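Invasion protein InvA (Salmonella enterica, PDB 2X49) takes part in type III secretion as an export apparatus protein of the bacterial inner membrane and is involved in invasion of intestinal epithelial cells. Local coordinates at residues K16-D21 against Y74-R79; S33-D38 against E128-L133. All blocks are in the same frame, centred on the assembly; numbering follows the deposited sequence.

How the interactions relate
Both contacts lie in the C-terminal domain of InvA, the part of this membrane protein present here, on the same side of its centre, with their own centres about 17 Å apart. Their segments alternate along the chain: 16-21 and 33-38, from the successive helices 16-24 and 27-39, come first, then 74-79 and 128-133. Interaction 1 is a surface salt bridge between a helix and a turn; interaction 2, nearer the middle of the domain, joins two helices. The second halves meet directly, through the salt bridge R79–E128 and packing of F75 on L129. The two contacts thus tie the early helices to the turn that leads to strand 78-80 and to helix 125-139.

Interaction 1 (K16-D21 against Y74-R79); sequences KSRRED and YFDLMR
R18 reaches from the helical segment 16-21 to the turn at 74-77 and holds D76 in a two-pronged salt bridge. The guanidinium offers its NH1–NH2 end, one nitrogen to each carboxylate oxygen. NH2 of R18 lies 2.9 Å from OD2 of D76, with a nearly straight N-H...O angle of 165° and the oxygen close to the guanidinium plane. The other bond, NH1 of R18 to OD1 of D76, is longer at 3.1 Å and more bent. The pairing is not coplanar: the carboxylate is turned well away from the guanidinium plane, and NH2 meets OD2 from above the carboxylate plane, whereas NH1 approaches OD1 from the syn side.

The acceptor sits in a type I beta turn formed by Y74 to L77 and closed by the backbone bond from N of L77 to O of Y74, 2.9 Å long; the turn leads into an antiparallel sheet through strand 78-80. F75 and D76 occupy the two central positions of the turn, and both meet the same arginine.

F75 supplies the packing, against the guanidinium and the end of the aliphatic chain. Its CB sits over the centre of one guanidinium face, 3.6 Å from CZ of R18, while the ring stands obliquely, its plane 51° from that of the guanidinium. CD2 of F75 comes within 3.4 Å of NE of R18 and 3.8 Å of its CD. A bend at chi2 (-78°) in R18 turns the aliphatic part of the arginine past this ring on its way to D76.

Further polar contacts hold the guanidinium from outside the two segments. NE of R18 is hydrogen-bonded to the backbone O of D56, and NH2 also has a weak bond to OD1 of N57.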
# COMPACT_ATOMS: atom_id res chain seq x y z
N LYS A 16 -6.04 25.91 8.81
CA LYS A 16 -6.40 26.59 10.05
C LYS A 16 -7.88 26.42 10.36
O LYS A 16 -8.28 26.15 11.50
CB LYS A 16 -5.97 28.06 10.02
CG LYS A 16 -6.20 28.81 11.30
CD LYS A 16 -5.72 30.27 11.25
CE LYS A 16 -4.19 30.45 11.07
NZ LYS A 16 -3.34 29.65 12.02
N SER A 17 -8.66 26.48 9.30
CA SER A 17 -10.13 26.36 9.37
C SER A 17 -10.64 25.00 9.78
O SER A 17 -11.82 24.87 10.12
CB SER A 17 -10.83 26.70 8.05
OG SER A 17 -10.48 25.78 7.02
N ARG A 18 -9.78 23.98 9.70
CA ARG A 18 -10.16 22.60 10.03
C ARG A 18 -9.47 22.06 11.29
O ARG A 18 -9.79 20.98 11.77
CB ARG A 18 -9.85 21.65 8.85
CG ARG A 18 -10.58 21.99 7.54
CD ARG A 18 -11.98 21.57 7.54
NE ARG A 18 -12.54 21.66 6.20
CZ ARG A 18 -13.83 21.48 5.92
NH1 ARG A 18 -14.68 21.20 6.89
NH2 ARG A 18 -14.26 21.53 4.67
N ARG A 19 -8.52 22.82 11.80
CA ARG A 19 -7.63 22.34 12.89
C ARG A 19 -8.41 21.87 14.11
O ARG A 19 -8.16 20.77 14.67
CB ARG A 19 -6.58 23.42 13.26
CG ARG A 19 -5.74 23.19 14.50
CD ARG A 19 -4.56 22.25 14.09
NE ARG A 19 -3.63 22.09 15.20
CZ ARG A 19 -2.57 22.86 15.46
NH1 ARG A 19 -2.26 23.91 14.71
NH2 ARG A 19 -1.85 22.63 16.54
N GLU A 20 -9.36 22.68 14.53
CA GLU A 20 -10.09 22.38 15.78
C GLU A 20 -10.88 21.07 15.59
O GLU A 20 -10.93 20.22 16.46
CB GLU A 20 -10.99 23.54 16.22
CG GLU A 20 -11.76 23.27 17.44
CD GLU A 20 -12.54 24.50 17.93
OE1 GLU A 20 -12.95 25.33 17.08
OE2 GLU A 20 -12.79 24.62 19.14
N ASP A 21 -11.51 20.95 14.43
CA ASP A 21 -12.31 19.74 14.13
C ASP A 21 -11.47 18.47 14.04
O ASP A 21 -11.90 17.43 14.47
CB ASP A 21 -13.11 19.87 12.85
CG ASP A 21 -14.33 20.74 13.02
OD1 ASP A 21 -14.65 21.16 14.16
OD2 ASP A 21 -14.98 21.00 11.99
N TYR A 74 -12.18 16.16 0.72
CA TYR A 74 -13.41 17.00 0.84
C TYR A 74 -14.14 16.58 2.09
O TYR A 74 -15.04 15.75 2.09
CB TYR A 74 -14.27 16.99 -0.46
CG TYR A 74 -13.61 17.77 -1.57
CD1 TYR A 74 -13.79 19.15 -1.69
CD2 TYR A 74 -12.78 17.16 -2.51
CE1 TYR A 74 -13.17 19.87 -2.61
CE2 TYR A 74 -12.16 17.88 -3.46
CZ TYR A 74 -12.36 19.23 -3.54
OH TYR A 74 -11.72 20.00 -4.48
N PHE A 75 -13.78 17.24 3.17
CA PHE A 75 -14.22 16.91 4.53
C PHE A 75 -15.74 16.87 4.69
O PHE A 75 -16.27 16.09 5.50
CB PHE A 75 -13.65 17.87 5.59
CG PHE A 75 -12.16 17.72 5.78
CD1 PHE A 75 -11.66 16.65 6.45
CD2 PHE A 75 -11.27 18.63 5.20
CE1 PHE A 75 -10.28 16.49 6.61
CE2 PHE A 75 -9.88 18.47 5.35
CZ PHE A 75 -9.41 17.41 6.06
N ASP A 76 -16.41 17.68 3.91
CA ASP A 76 -17.88 17.82 4.02
C ASP A 76 -18.65 16.94 3.00
O ASP A 76 -19.88 16.97 2.95
CB ASP A 76 -18.29 19.31 3.89
CG ASP A 76 -17.53 20.22 4.89
OD1 ASP A 76 -17.26 19.77 6.01
OD2 ASP A 76 -17.18 21.36 4.50
N LEU A 77 -17.90 16.17 2.20
CA LEU A 77 -18.48 15.31 1.11
C LEU A 77 -18.15 13.83 1.39
O LEU A 77 -17.53 13.49 2.38
CB LEU A 77 -17.99 15.73 -0.29
CG LEU A 77 -18.15 17.21 -0.74
CD1 LEU A 77 -17.59 17.51 -2.12
CD2 LEU A 77 -19.67 17.54 -0.66
N MET A 78 -18.62 12.99 0.47
CA MET A 78 -18.45 11.53 0.48
C MET A 78 -17.72 11.10 -0.78
O MET A 78 -18.06 11.49 -1.87
CB MET A 78 -19.81 10.83 0.54
CG MET A 78 -20.59 11.11 1.76
SD MET A 78 -19.86 10.43 3.24
CE MET A 78 -20.22 8.67 2.99
N ARG A 79 -16.80 10.16 -0.62
CA ARG A 79 -16.11 9.63 -1.80
C ARG A 79 -16.79 8.41 -2.37
O ARG A 79 -17.12 7.48 -1.63
CB ARG A 79 -14.67 9.30 -1.46
CG ARG A 79 -13.94 8.87 -2.71
CD ARG A 79 -12.49 8.44 -2.56
NE ARG A 79 -12.16 7.56 -3.70
CZ ARG A 79 -11.38 6.49 -3.65
NH1 ARG A 79 -10.79 6.13 -2.52
NH2 ARG A 79 -11.19 5.76 -4.76

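Interaction 2 (S33-D38 against E128-L133); sequences SQFFID and ELYHCL
A tyrosine hydroxyl hydrogen-bonded to an aspartate carries this partly buried helix–helix contact, in which Y130 of helix 125-139 reaches across to helix 27-39. The axes of the short segments are 11.3 Å apart at closest approach and cross at -60°, a separation bridged chiefly by the length of the tyrosine. With CG anti to the backbone N (chi1 169°), the Y130 ring extends from its helix and brings OH to the backbone at Q34 and F35 and to the side chain of D38.

The polar link is a single hydrogen bond in which OH of Y130 donates to OD2 of D38 at 2.7 Å. The two side chains come from opposite directions. D38 OD2 lies near the plane of the tyrosine ring, at its edge; the hydroxyl comes in from above the carboxylate plane, and the two planes are 64° apart. The second carboxylate oxygen is engaged within its own helix: NE2 of Q34 donates to OD1 of D38 at 2.9 Å, one turn back. D38 thus accepts a bond at each oxygen, which should restrict rotation of the carboxylate and steady the oxygen that Y130 uses.

Q34 also supplies much of the nonpolar contact. Its side chain crosses that of Y130 at about a right angle; CG lies 3.5 Å from CZ of Y130, and the bend at chi2 carries the amide back toward D38. Its backbone O is 3.3 Å from OH of Y130, while the F35 side chain makes a looser contact through CB, 4.2 Å from the same hydroxyl.

Around this crossing, Y130 also packs on L31 of helix 27-39 and F35 on L43 and Y144, while C132 and L133 rest against F71 of strand 66-72, so helix 125-139 packs on both helix 27-39 and that strand.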
# COMPACT_ATOMS: atom_id res chain seq x y z
N SER A 33 -3.03 4.72 16.16
CA SER A 33 -3.58 3.48 16.70
C SER A 33 -4.00 2.54 15.60
O SER A 33 -3.76 1.32 15.67
CB SER A 33 -4.75 3.74 17.68
OG SER A 33 -5.75 4.52 17.08
N GLN A 34 -4.63 3.10 14.58
CA GLN A 34 -5.16 2.29 13.46
C GLN A 34 -4.03 1.70 12.62
O GLN A 34 -4.12 0.57 12.14
CB GLN A 34 -6.15 3.03 12.57
CG GLN A 34 -6.94 2.03 11.71
CD GLN A 34 -7.80 1.05 12.54
OE1 GLN A 34 -8.44 1.43 13.51
NE2 GLN A 34 -7.84 -0.22 12.12
N PHE A 35 -2.94 2.45 12.47
CA PHE A 35 -1.84 2.00 11.64
C PHE A 35 -1.25 0.78 12.31
O PHE A 35 -0.90 -0.19 11.66
CB PHE A 35 -0.77 3.08 11.39
CG PHE A 35 0.21 2.76 10.29
CD1 PHE A 35 -0.02 3.11 8.99
CD2 PHE A 35 1.37 2.07 10.56
CE1 PHE A 35 0.89 2.83 7.98
CE2 PHE A 35 2.26 1.81 9.52
CZ PHE A 35 2.00 2.18 8.27
N PHE A 36 -1.14 0.86 13.62
CA PHE A 36 -0.60 -0.27 14.44
C PHE A 36 -1.45 -1.52 14.27
O PHE A 36 -0.97 -2.66 14.08
CB PHE A 36 -0.44 0.12 15.89
CG PHE A 36 0.12 -0.96 16.73
CD1 PHE A 36 1.32 -1.52 16.40
CD2 PHE A 36 -0.55 -1.40 17.84
CE1 PHE A 36 1.86 -2.51 17.17
CE2 PHE A 36 -0.04 -2.42 18.60
CZ PHE A 36 1.17 -2.96 18.24
N ILE A 37 -2.74 -1.31 14.29
CA ILE A 37 -3.70 -2.43 14.12
C ILE A 37 -3.52 -3.06 12.76
O ILE A 37 -3.44 -4.28 12.60
CB ILE A 37 -5.14 -1.99 14.34
CG1 ILE A 37 -5.33 -1.74 15.84
CG2 ILE A 37 -6.12 -3.10 13.98
CD1 ILE A 37 -6.58 -0.96 16.25
N ASP A 38 -3.42 -2.18 11.79
CA ASP A 38 -3.51 -2.55 10.35
C ASP A 38 -2.23 -3.19 9.83
O ASP A 38 -2.26 -4.05 8.96
CB ASP A 38 -3.93 -1.42 9.43
CG ASP A 38 -5.39 -0.99 9.58
OD1 ASP A 38 -6.19 -1.69 10.25
OD2 ASP A 38 -5.69 0.04 8.94
N GLU A 128 -11.20 8.15 4.24
CA GLU A 128 -10.40 8.29 3.02
C GLU A 128 -9.02 8.90 3.38
O GLU A 128 -8.00 8.46 2.90
CB GLU A 128 -11.13 9.14 1.96
CG GLU A 128 -10.26 9.44 0.74
CD GLU A 128 -10.03 8.24 -0.19
OE1 GLU A 128 -10.47 7.11 0.11
OE2 GLU A 128 -9.38 8.46 -1.23
N LEU A 129 -9.02 9.85 4.28
CA LEU A 129 -7.78 10.55 4.64
C LEU A 129 -6.83 9.57 5.32
O LEU A 129 -5.66 9.49 5.00
CB LEU A 129 -8.05 11.71 5.60
CG LEU A 129 -6.78 12.42 6.14
CD1 LEU A 129 -5.88 12.91 5.04
CD2 LEU A 129 -7.21 13.56 7.03
N TYR A 130 -7.40 8.76 6.18
CA TYR A 130 -6.61 7.70 6.84
C TYR A 130 -6.03 6.74 5.80
O TYR A 130 -4.82 6.40 5.83
CB TYR A 130 -7.44 6.88 7.83
CG TYR A 130 -6.65 5.64 8.25
CD1 TYR A 130 -5.59 5.77 9.09
CD2 TYR A 130 -6.98 4.39 7.81
CE1 TYR A 130 -4.82 4.68 9.45
CE2 TYR A 130 -6.23 3.28 8.17
CZ TYR A 130 -5.15 3.43 9.01
OH TYR A 130 -4.37 2.33 9.40
N HIS A 131 -6.84 6.31 4.84
CA HIS A 131 -6.33 5.40 3.78
C HIS A 131 -5.19 6.01 3.00
O HIS A 131 -4.14 5.39 2.78
CB HIS A 131 -7.45 4.95 2.84
CG HIS A 131 -7.06 3.86 1.89
ND1 HIS A 131 -7.22 3.75 0.55
CD2 HIS A 131 -6.43 2.70 2.29
CE1 HIS A 131 -6.71 2.54 0.17
NE2 HIS A 131 -6.25 1.91 1.24
N CYS A 132 -5.36 7.25 2.58
CA CYS A 132 -4.33 7.99 1.83
C CYS A 132 -3.02 8.00 2.62
O CYS A 132 -1.93 7.71 2.09
CB CYS A 132 -4.74 9.44 1.61
SG CYS A 132 -5.91 9.60 0.26
N LEU A 133 -3.16 8.38 3.87
CA LEU A 133 -1.96 8.52 4.77
C LEU A 133 -1.28 7.17 4.98
O LEU A 133 -0.05 7.02 4.89
CB LEU A 133 -2.32 9.13 6.10
CG LEU A 133 -2.68 10.59 6.01
CD1 LEU A 133 -3.32 11.07 7.33
CD2 LEU A 133 -1.42 11.43 5.76